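Local atomic coordinates of Ras-3 from Cryphonectria parasitica (Cryphonectria parasitica, PDB entry 4KU4), a protein that belongs to the Ras family of small P-loop proteins, with guanosine-5'-diphosphate and magnesium ions in the model. Residues A[76-79]-A[80-84]; A[106-109]-A[110-114]; A[151-154]-A[155-159]; A[188-191]-A[192-196]. All coordinates share one frame; numbering follows the deposited sequence.

Interaction 1: residues A[76-79]-A[80-84]; sequences GALR and EQWIR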
loop_
_atom_site.group_PDB
_atom_site.type_symbol
_atom_site.label_atom_id
_atom_site.label_comp_id
_atom_site.label_asym_id
_atom_site.label_seq_id
_atom_site.Cartn_x
_atom_site.Cartn_y
_atom_site.Cartn_z
ATOM N N GLY A 76 -6.369 10.693 -13.526
ATOM C CA GLY A 76 -5.544 9.656 -14.115
ATOM C C GLY A 76 -4.107 10.083 -14.360
ATOM O O GLY A 76 -3.174 9.347 -14.046
ATOM N N ALA A 77 -3.924 11.272 -14.930
ATOM C CA ALA A 77 -2.586 11.762 -15.249
ATOM C C ALA A 77 -1.748 11.996 -13.994
ATOM O O ALA A 77 -0.564 11.660 -13.962
ATOM C CB ALA A 77 -2.665 13.042 -16.087
ATOM N N LEU A 78 -2.357 12.578 -12.963
ATOM C CA LEU A 78 -1.642 12.787 -11.704
ATOM C C LEU A 78 -1.239 11.441 -11.096
ATOM O O LEU A 78 -0.141 11.292 -10.567
ATOM C CB LEU A 78 -2.482 13.605 -10.718
ATOM C CG LEU A 78 -1.846 13.989 -9.371
ATOM C CD1 LEU A 78 -0.542 14.739 -9.578
ATOM C CD2 LEU A 78 -2.806 14.817 -8.518
ATOM N N ARG A 79 -2.118 10.449 -11.188
ATOM C CA ARG A 79 -1.789 9.129 -10.668
ATOM C C ARG A 79 -0.518 8.607 -11.332
ATOM O O ARG A 79 0.307 7.967 -10.688
ATOM C CB ARG A 79 -2.946 8.151 -10.866
ATOM C CG ARG A 79 -2.775 6.847 -10.126
ATOM C CD ARG A 79 -4.057 6.043 -10.159
ATOM N NE ARG A 79 -5.241 6.885 -10.009
ATOM C CZ ARG A 79 -6.112 7.130 -10.987
ATOM N NH1 ARG A 79 -7.165 7.914 -10.772
ATOM N NH2 ARG A 79 -5.934 6.592 -12.181
ATOM N N GLU A 80 -0.354 8.902 -12.619
ATOM C CA GLU A 80 0.833 8.473 -13.351
ATOM C C GLU A 80 2.119 9.111 -12.814
ATOM O O GLU A 80 3.181 8.497 -12.845
ATOM C CB GLU A 80 0.688 8.745 -14.851
ATOM C CG GLU A 80 0.902 7.507 -15.709
ATOM C CD GLU A 80 1.462 7.833 -17.083
ATOM O OE1 GLU A 80 0.887 8.703 -17.769
ATOM O OE2 GLU A 80 2.476 7.218 -17.479
ATOM N N GLN A 81 2.035 10.341 -12.321
ATOM C CA GLN A 81 3.218 10.962 -11.726
ATOM C C GLN A 81 3.549 10.259 -10.411
ATOM O O GLN A 81 4.705 9.946 -10.140
ATOM C CB GLN A 81 3.008 12.460 -11.490
ATOM C CG GLN A 81 4.303 13.256 -11.397
ATOM C CD GLN A 81 4.141 14.675 -11.934
ATOM O OE1 GLN A 81 3.326 15.447 -11.432
ATOM N NE2 GLN A 81 4.911 15.018 -12.963
ATOM N N TRP A 82 2.521 10.001 -9.614
ATOM C CA TRP A 82 2.701 9.292 -8.353
ATOM C C TRP A 82 3.448 7.975 -8.592
ATOM O O TRP A 82 4.312 7.572 -7.802
ATOM C CB TRP A 82 1.347 9.012 -7.696
ATOM C CG TRP A 82 0.516 10.227 -7.326
ATOM C CD1 TRP A 82 0.962 11.491 -7.077
ATOM C CD2 TRP A 82 -0.907 10.258 -7.136
ATOM N NE1 TRP A 82 -0.100 12.311 -6.751
ATOM C CE2 TRP A 82 -1.255 11.574 -6.777
ATOM C CE3 TRP A 82 -1.918 9.297 -7.231
ATOM C CZ2 TRP A 82 -2.575 11.956 -6.520
ATOM C CZ3 TRP A 82 -3.225 9.675 -6.974
ATOM C CH2 TRP A 82 -3.542 10.992 -6.622
ATOM N N ILE A 83 3.126 7.303 -9.690
ATOM C CA ILE A 83 3.725 6.005 -9.989
ATOM C C ILE A 83 5.180 6.102 -10.456
ATOM O O ILE A 83 6.023 5.293 -10.066
ATOM C CB ILE A 83 2.867 5.218 -11.024
ATOM C CG1 ILE A 83 1.485 4.926 -10.429
ATOM C CG2 ILE A 83 3.549 3.929 -11.438
ATOM C CD1 ILE A 83 0.462 4.400 -11.428
ATOM N N ARG A 84 5.476 7.093 -11.295
ATOM C CA ARG A 84 6.836 7.283 -11.780
ATOM C C ARG A 84 7.795 7.589 -10.637
ATOM O O ARG A 84 8.947 7.160 -10.657
ATOM C CB ARG A 84 6.888 8.419 -12.814
ATOM C CG ARG A 84 6.030 8.177 -14.041
ATOM C CD ARG A 84 6.018 9.391 -14.973
ATOM N NE ARG A 84 6.813 9.174 -16.179
ATOM C CZ ARG A 84 7.764 9.999 -16.603
ATOM N NH1 ARG A 84 8.040 11.099 -15.918
ATOM N NH2 ARG A 84 8.435 9.726 -17.713
#
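Leu78 packs its branched end against the NE1-CZ2 rim of the Trp82 indole, one helical turn ahead of it. The tight side of the contact is this apolar packing: Leu78 CG sits by the NE1-CE2-CZ2 edge, CD2 comes within 3.5 Å of Trp82 CZ2, and CD1 leans toward the pyrrole nitrogen, 3.8 Å from Trp82 NE1. Trp82 turns CG back beside its own backbone N (chi1 -61°), which lays the indole against the preceding turn. One ring face carries Leu78 O, 3.5 Å above the plane near the rim, and Arg79 CA, 3.4 Å from Trp82 CE3. Arg79 adds its CG, 3.9 Å from Trp82 CE3; its guanidinium plane is turned 67° from the indole and is engaged instead by Glu110 in a salt bridge. All this lies on helix 77-84 of the Ras-like alpha/beta fold, where Trp82 and Arg79 also pack on Leu20 of strand 15-20. Along the helix Trp82 N donates to Leu78 O at 3.1 Å in a nearly straight bond (168°). The first turn is looser: Glu80 N reaches Gly76 O at 3.2 Å, whereas Gln81 N makes only weak bonds to Ala77 O and Leu78 O. Here Ala77, Glu80 and Gln81 are exposed; the chain of Gln81 bends at chi2, and its OE1 comes no nearer than 4.3 Å to Leu78 CD1.

Interaction 2: residues A[106-109]-A[110-114]; sequences RLFE and EVIQT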
loop_
_atom_site.group_PDB
_atom_site.type_symbol
_atom_site.label_atom_id
_atom_site.label_comp_id
_atom_site.label_asym_id
_atom_site.label_seq_id
_atom_site.Cartn_x
_atom_site.Cartn_y
_atom_site.Cartn_z
ATOM N N ARG A 106 -7.975 -2.636 -11.119
ATOM C CA ARG A 106 -7.667 -1.683 -12.192
ATOM C C ARG A 106 -6.394 -0.868 -11.927
ATOM O O ARG A 106 -5.600 -0.636 -12.836
ATOM C CB ARG A 106 -8.855 -0.747 -12.436
ATOM C CG ARG A 106 -10.124 -1.464 -12.881
ATOM C CD ARG A 106 -11.140 -0.469 -13.430
ATOM N NE ARG A 106 -11.627 0.439 -12.399
ATOM C CZ ARG A 106 -12.735 0.243 -11.697
ATOM N NH1 ARG A 106 -13.479 -0.827 -11.921
ATOM N NH2 ARG A 106 -13.103 1.129 -10.780
ATOM N N LEU A 107 -6.210 -0.435 -10.681
ATOM C CA LEU A 107 -5.041 0.339 -10.289
ATOM C C LEU A 107 -3.765 -0.473 -10.414
ATOM O O LEU A 107 -2.736 0.037 -10.836
ATOM C CB LEU A 107 -5.198 0.863 -8.859
ATOM C CG LEU A 107 -6.268 1.929 -8.735
ATOM C CD1 LEU A 107 -6.680 2.140 -7.284
ATOM C CD2 LEU A 107 -5.727 3.215 -9.360
ATOM N N PHE A 108 -3.823 -1.744 -10.048
ATOM C CA PHE A 108 -2.668 -2.609 -10.252
ATOM C C PHE A 108 -2.231 -2.599 -11.727
ATOM O O PHE A 108 -1.047 -2.473 -12.030
ATOM C CB PHE A 108 -2.966 -4.041 -9.799
ATOM C CG PHE A 108 -1.858 -4.998 -10.093
ATOM C CD1 PHE A 108 -0.828 -5.188 -9.181
ATOM C CD2 PHE A 108 -1.825 -5.689 -11.289
ATOM C CE1 PHE A 108 0.208 -6.058 -9.458
ATOM C CE2 PHE A 108 -0.801 -6.565 -11.573
ATOM C CZ PHE A 108 0.228 -6.743 -10.651
ATOM N N GLU A 109 -3.185 -2.717 -12.644
ATOM C CA GLU A 109 -2.833 -2.710 -14.067
ATOM C C GLU A 109 -2.219 -1.379 -14.488
ATOM O O GLU A 109 -1.271 -1.378 -15.263
ATOM C CB GLU A 109 -4.031 -3.057 -14.965
ATOM C CG GLU A 109 -3.695 -3.998 -16.115
ATOM C CD GLU A 109 -3.376 -3.249 -17.387
ATOM O OE1 GLU A 109 -3.114 -3.909 -18.414
ATOM O OE2 GLU A 109 -3.396 -2.000 -17.362
ATOM N N GLU A 110 -2.748 -0.261 -13.981
ATOM C CA GLU A 110 -2.131 1.040 -14.223
ATOM C C GLU A 110 -0.679 1.040 -13.767
ATOM O O GLU A 110 0.206 1.529 -14.469
ATOM C CB GLU A 110 -2.880 2.176 -13.506
ATOM C CG GLU A 110 -4.181 2.642 -14.146
ATOM C CD GLU A 110 -4.708 3.909 -13.486
ATOM O OE1 GLU A 110 -3.921 4.573 -12.779
ATOM O OE2 GLU A 110 -5.896 4.247 -13.669
ATOM N N VAL A 111 -0.424 0.507 -12.578
ATOM C CA VAL A 111 0.949 0.494 -12.068
ATOM C C VAL A 111 1.897 -0.288 -12.981
ATOM O O VAL A 111 2.941 0.224 -13.397
ATOM C CB VAL A 111 1.021 -0.031 -10.613
ATOM C CG1 VAL A 111 2.464 -0.337 -10.219
ATOM C CG2 VAL A 111 0.407 0.994 -9.669
ATOM N N ILE A 112 1.524 -1.526 -13.297
ATOM C CA ILE A 112 2.337 -2.362 -14.175
ATOM C C ILE A 112 2.591 -1.720 -15.546
ATOM O O ILE A 112 3.731 -1.674 -16.006
ATOM C CB ILE A 112 1.709 -3.751 -14.357
ATOM C CG1 ILE A 112 1.903 -4.571 -13.084
ATOM C CG2 ILE A 112 2.337 -4.469 -15.542
ATOM C CD1 ILE A 112 3.339 -4.866 -12.782
ATOM N N GLN A 113 1.534 -1.224 -16.183
ATOM C CA GLN A 113 1.653 -0.617 -17.507
ATOM C C GLN A 113 2.547 0.618 -17.486
ATOM O O GLN A 113 3.367 0.817 -18.382
ATOM C CB GLN A 113 0.273 -0.260 -18.072
ATOM C CG GLN A 113 -0.641 -1.458 -18.306
ATOM C CD GLN A 113 -0.065 -2.461 -19.291
ATOM O OE1 GLN A 113 0.916 -2.176 -19.984
ATOM N NE2 GLN A 113 -0.672 -3.647 -19.356
ATOM N N THR A 114 2.377 1.450 -16.465
ATOM C CA THR A 114 3.199 2.642 -16.314
ATOM C C THR A 114 4.664 2.272 -16.078
ATOM O O THR A 114 5.553 2.813 -16.728
ATOM C CB THR A 114 2.682 3.554 -15.182
ATOM O OG1 THR A 114 1.324 3.929 -15.453
ATOM C CG2 THR A 114 3.538 4.810 -15.073
#
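Glu109 reaches one turn forward to Gln113, and its side chain can be followed atom by atom. CB lies 3.2 Å from Glu110 N; beyond it the chain bends at chi2 (-94°), folding the carboxylate over Gln113. There CD stands 3.4 Å from Gln113 CG, with OE2 also near that carbon. OE1 accepts a short hydrogen bond from Gln113 NE2, 2.6 Å long. The amide arrives from above the carboxylate plane, the two flat groups being 40° apart. Glu109 is modelled in two conformers and these distances belong to one of them, so the short bond and the close OE2 approach are doubtful in detail. Both ends of the pair are exposed; the backbone bond from Gln113 N to Glu109 O is 3.0 Å. Away from this pair, buried Phe108 and partly exposed Ile112 lie alongside each other, with Ile112 CG1 4.0 Å from the centroid of the Phe108 ring in an off-centre CH-pi contact. Thr114 OG1 and Thr114 N reach Glu110 O from opposite faces of its plane. Helix 98-118 lies against strand 88-94 through Leu107 on Ile91 and Val111 on Phe89, and meets helix 77-84 where Val111 and Thr114 touch Ile83.

Interaction 3: residues A[151-154]-A[155-159]; sequences TRRE and VGTLE
Arg153 reaches forward to the entry of helix 157-167, its guanidinium meeting Val155 at an edge and Thr157 over a face. The segment belongs to the connection from strand 140-145 to that helix in the Ras-like alpha/beta fold, and Gly156 holds the N-cap position. Arg153 CG takes the crowded position between its backbone N and carbonyl carbon (chi1 72°), and a further bend at chi3 (74°) swings the guanidinium alongside the chain that follows. On the way, Arg153 CD passes 3.2 Å from Val155 O. The same oxygen then receives Arg153 NH2 at 3.0 Å, in a nearly straight bond (165°) that lies both in the carbonyl plane and in the guanidinium plane. Thr157 is oriented otherwise: its OG1 stands over the flat group, 3.6 Å from Arg153 CZ, and the angle rules out a hydrogen bond to NH2. Glu173 joins the two, forming a salt bridge with Arg153 NH1 and a weak hydrogen bond with Thr157 OG1. The carboxylate of Glu173 and Val155 O thus hold different N-H groups of the guanidinium. Val155 turns its side chain away, to Phe101 of helix 98-118, while its backbone and that of Glu154 bond to Val95. Glu154 extends away too, its OE2 accepting from Arg98 N. Above the guanidinium, Thr157 OG1 sits almost evenly between the two terminal nitrogens, 3.5 Å from both Arg153 NH1 and Arg153 NH2.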
loop_
_atom_site.group_PDB
_atom_site.type_symbol
_atom_site.label_atom_id
_atom_site.label_comp_id
_atom_site.label_asym_id
_atom_site.label_seq_id
_atom_site.Cartn_x
_atom_site.Cartn_y
_atom_site.Cartn_z
ATOM N N THR A 151 -18.267 -8.341 10.141
ATOM C CA THR A 151 -19.699 -8.598 9.985
ATOM C C THR A 151 -20.324 -7.849 8.810
ATOM O O THR A 151 -21.502 -8.041 8.502
ATOM C CB THR A 151 -20.477 -8.223 11.261
ATOM O OG1 THR A 151 -20.446 -6.802 11.448
ATOM C CG2 THR A 151 -19.875 -8.919 12.474
ATOM N N ARG A 152 -19.531 -7.007 8.151
ATOM C CA ARG A 152 -20.021 -6.205 7.039
ATOM C C ARG A 152 -19.156 -6.343 5.790
ATOM O O ARG A 152 -19.162 -5.481 4.915
ATOM C CB ARG A 152 -20.132 -4.730 7.453
ATOM C CG ARG A 152 -21.217 -4.450 8.483
ATOM C CD ARG A 152 -22.591 -4.604 7.848
ATOM N NE ARG A 152 -23.673 -4.294 8.769
ATOM C CZ ARG A 152 -24.255 -5.192 9.558
ATOM N NH1 ARG A 152 -23.854 -6.456 9.531
ATOM N NH2 ARG A 152 -25.243 -4.828 10.371
ATOM N N ARG A 153 -18.404 -7.427 5.689
ATOM C CA ARG A 153 -17.517 -7.507 4.540
ATOM C C ARG A 153 -18.285 -7.926 3.274
ATOM O O ARG A 153 -19.251 -8.684 3.341
ATOM C CB ARG A 153 -16.244 -8.329 4.826
ATOM C CG ARG A 153 -16.410 -9.821 4.955
ATOM C CD ARG A 153 -15.087 -10.542 4.647
ATOM N NE ARG A 153 -14.064 -10.437 5.696
ATOM C CZ ARG A 153 -12.770 -10.211 5.460
ATOM N NH1 ARG A 153 -11.892 -10.165 6.472
ATOM N NH2 ARG A 153 -12.346 -10.031 4.214
ATOM N N GLU A 154 -17.875 -7.370 2.142
ATOM C CA GLU A 154 -18.446 -7.719 0.844
ATOM C C GLU A 154 -17.438 -8.493 0.017
ATOM O O GLU A 154 -17.802 -9.104 -0.984
ATOM C CB GLU A 154 -18.842 -6.457 0.077
ATOM C CG GLU A 154 -20.026 -5.687 0.672
ATOM C CD GLU A 154 -20.451 -4.508 -0.202
ATOM O OE1 GLU A 154 -21.517 -3.920 0.076
ATOM O OE2 GLU A 154 -19.732 -4.171 -1.166
ATOM N N VAL A 155 -16.168 -8.434 0.418
ATOM C CA VAL A 155 -15.096 -9.139 -0.275
ATOM C C VAL A 155 -14.432 -10.137 0.679
ATOM O O VAL A 155 -13.981 -9.761 1.758
ATOM C CB VAL A 155 -14.015 -8.164 -0.796
ATOM C CG1 VAL A 155 -12.960 -8.916 -1.569
ATOM C CG2 VAL A 155 -14.627 -7.088 -1.682
ATOM N N GLY A 156 -14.382 -11.404 0.284
ATOM C CA GLY A 156 -13.830 -12.456 1.125
ATOM C C GLY A 156 -12.313 -12.507 1.147
ATOM O O GLY A 156 -11.654 -12.015 0.240
ATOM N N THR A 157 -11.753 -13.111 2.188
ATOM C CA THR A 157 -10.303 -13.183 2.328
ATOM C C THR A 157 -9.680 -14.048 1.235
ATOM O O THR A 157 -8.654 -13.688 0.656
ATOM C CB THR A 157 -9.890 -13.715 3.717
ATOM O OG1 THR A 157 -10.434 -12.872 4.746
ATOM C CG2 THR A 157 -8.381 -13.744 3.844
ATOM N N LEU A 158 -10.313 -15.178 0.948
ATOM C CA LEU A 158 -9.815 -16.081 -0.090
ATOM C C LEU A 158 -9.865 -15.412 -1.461
ATOM O O LEU A 158 -8.993 -15.651 -2.288
ATOM C CB LEU A 158 -10.576 -17.410 -0.119
ATOM C CG LEU A 158 -10.441 -18.463 0.995
ATOM C CD1 LEU A 158 -9.038 -18.472 1.608
ATOM C CD2 LEU A 158 -11.495 -18.262 2.063
ATOM N N GLU A 159 -10.865 -14.556 -1.675
ATOM C CA GLU A 159 -11.040 -13.837 -2.942
ATOM C C GLU A 159 -9.939 -12.820 -3.187
ATOM O O GLU A 159 -9.401 -12.737 -4.286
ATOM C CB GLU A 159 -12.415 -13.145 -3.003
ATOM C CG GLU A 159 -12.690 -12.436 -4.328
ATOM C CD GLU A 159 -14.081 -11.820 -4.403
ATOM O OE1 GLU A 159 -14.407 -11.220 -5.444
ATOM O OE2 GLU A 159 -14.844 -11.951 -3.420
#

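Interaction 4: residues A[188-191]-A[192-196]; sequences SVVR and ADRRR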
loop_
_atom_site.group_PDB
_atom_site.type_symbol
_atom_site.label_atom_id
_atom_site.label_comp_id
_atom_site.label_asym_id
_atom_site.label_seq_id
_atom_site.Cartn_x
_atom_site.Cartn_y
_atom_site.Cartn_z
ATOM N N SER A 188 5.959 -5.615 3.689
ATOM C CA SER A 188 5.919 -6.722 2.743
ATOM C C SER A 188 6.588 -6.383 1.417
ATOM O O SER A 188 7.246 -7.231 0.818
ATOM C CB SER A 188 4.482 -7.228 2.521
ATOM O OG SER A 188 3.688 -6.292 1.800
ATOM N N VAL A 189 6.434 -5.145 0.957
ATOM C CA VAL A 189 6.992 -4.799 -0.343
ATOM C C VAL A 189 8.487 -4.538 -0.252
ATOM O O VAL A 189 9.228 -4.763 -1.213
ATOM C CB VAL A 189 6.260 -3.619 -0.995
ATOM C CG1 VAL A 189 4.927 -4.099 -1.594
ATOM C CG2 VAL A 189 6.043 -2.494 -0.006
ATOM N N VAL A 190 8.939 -4.077 0.907
ATOM C CA VAL A 190 10.372 -3.956 1.138
ATOM C C VAL A 190 11.009 -5.346 1.170
ATOM O O VAL A 190 12.056 -5.574 0.559
ATOM C CB VAL A 190 10.684 -3.248 2.470
ATOM C CG1 VAL A 190 12.203 -3.296 2.745
ATOM C CG2 VAL A 190 10.137 -1.803 2.451
ATOM N N ARG A 191 10.362 -6.260 1.887
ATOM C CA ARG A 191 10.824 -7.639 1.997
ATOM C C ARG A 191 10.894 -8.293 0.626
ATOM O O ARG A 191 11.844 -9.018 0.328
ATOM C CB ARG A 191 9.917 -8.432 2.932
ATOM C CG ARG A 191 10.135 -8.085 4.395
ATOM C CD ARG A 191 9.189 -8.792 5.333
ATOM N NE ARG A 191 9.562 -8.510 6.719
ATOM C CZ ARG A 191 8.714 -8.158 7.678
ATOM N NH1 ARG A 191 7.425 -8.046 7.415
ATOM N NH2 ARG A 191 9.163 -7.912 8.911
ATOM N N ALA A 192 9.903 -8.015 -0.218
ATOM C CA ALA A 192 9.879 -8.591 -1.560
ATOM C C ALA A 192 11.024 -8.058 -2.424
ATOM O O ALA A 192 11.674 -8.814 -3.147
ATOM C CB ALA A 192 8.532 -8.330 -2.233
ATOM N N ASP A 193 11.267 -6.755 -2.342
ATOM C CA ASP A 193 12.349 -6.119 -3.092
ATOM C C ASP A 193 13.689 -6.751 -2.727
ATOM O O ASP A 193 14.517 -7.023 -3.590
ATOM C CB ASP A 193 12.375 -4.612 -2.818
ATOM C CG ASP A 193 13.393 -3.881 -3.664
ATOM O OD1 ASP A 193 13.668 -4.338 -4.797
ATOM O OD2 ASP A 193 13.911 -2.843 -3.200
ATOM N N ARG A 194 13.890 -7.005 -1.441
ATOM C CA ARG A 194 15.122 -7.646 -0.994
ATOM C C ARG A 194 15.217 -9.108 -1.405
ATOM O O ARG A 194 16.304 -9.614 -1.673
ATOM C CB ARG A 194 15.240 -7.553 0.515
ATOM C CG ARG A 194 15.390 -6.150 1.000
ATOM C CD ARG A 194 15.464 -6.141 2.515
ATOM N NE ARG A 194 15.341 -4.788 3.031
ATOM C CZ ARG A 194 15.227 -4.500 4.323
ATOM N NH1 ARG A 194 15.221 -5.476 5.226
ATOM N NH2 ARG A 194 15.105 -3.241 4.702
ATOM N N ARG A 195 14.078 -9.789 -1.412
ATOM C CA ARG A 195 14.007 -11.176 -1.844
ATOM C C ARG A 195 14.506 -11.297 -3.287
ATOM O O ARG A 195 15.145 -12.284 -3.649
ATOM C CB ARG A 195 12.563 -11.682 -1.732
ATOM C CG ARG A 195 12.367 -13.191 -1.909
ATOM C CD ARG A 195 10.975 -13.527 -2.468
ATOM N NE ARG A 195 9.892 -12.889 -1.722
ATOM C CZ ARG A 195 8.756 -12.464 -2.268
ATOM N NH1 ARG A 195 7.822 -11.883 -1.522
ATOM N NH2 ARG A 195 8.556 -12.608 -3.569
ATOM N N ARG A 196 14.216 -10.279 -4.099
ATOM C CA ARG A 196 14.559 -10.287 -5.520
ATOM C C ARG A 196 16.051 -10.253 -5.810
ATOM O O ARG A 196 16.500 -10.810 -6.809
ATOM C CB ARG A 196 13.913 -9.102 -6.241
ATOM C CG ARG A 196 12.405 -9.139 -6.318
ATOM C CD ARG A 196 11.906 -8.253 -7.452
ATOM N NE ARG A 196 12.485 -6.912 -7.409
ATOM C CZ ARG A 196 12.620 -6.137 -8.480
ATOM N NH1 ARG A 196 13.150 -4.919 -8.373
ATOM N NH2 ARG A 196 12.229 -6.593 -9.663
HETATM O O HOH W 1 7.057 -9.946 1.053
#
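Val190 and Arg194 are brought alongside by their first torsions: CG1 of Val190 stands opposite its backbone N (chi1 173°), while Arg194 carries CG opposite its carbonyl carbon (chi1 -65°) and runs extended to NE. The two side chains point the same way, and Val190 CG1 comes to rest over one face of the guanidinium, 3.5 Å from Arg194 NE and equally near NH2. Closer to the backbone, Arg194 CG lies 3.4 Å from Val190 O, the oxygen that accepts Arg194 N at 3.1 Å. The flat group is held at its far end by Ile57 O, bonded to NH1, with a weak bond from NH2 to Ser62. On another flank, Arg195 bends at chi3 (-51°), which lays one face of its guanidinium, near the rim, over Ala192 CA. A water donates to Ser188 O at 2.7 Å and accepts a weak bond from Arg195 NH1, 3.3 Å away; Ser188 O also takes Ala192 N, so this carbonyl has two donors. Arg191 O accepts Arg195 N at 2.9 Å, while the Arg191 side chain leads off to a salt bridge with Asp58. Within the last turn Asp193 OD1 lies in the guanidinium plane of Arg196, a long salt bridge of 3.7 Å to NH1. Val189 and Val190 turn to Leu88, and Val190 also to Leu64, consistent with an amphipathic helix packing on the central sheet, as in Ras-like domains.

From the N terminus the four contacts follow in series, each confined to one continuous segment, so they close no long loops and neither nest nor cross. Interaction 1 and interaction 2 touch directly: Arg79 NH2 bridges to Glu110 OE2 at 2.8 Å, and Ile83 packs on Thr114, joining helices 77-84 and 98-118. In interaction 3, Val155 and Glu159 touch Phe101 of helix 98-118, while the nearest atoms of interactions 2 and 3 stay about 12 Å apart. Interaction 4 lies in the later part of helix 182-196, nearest atoms about 9 Å from interaction 2. Its helix packs on strands 60-67, 88-94 and 140-145, and helix 98-118 also packs on strand 88-94.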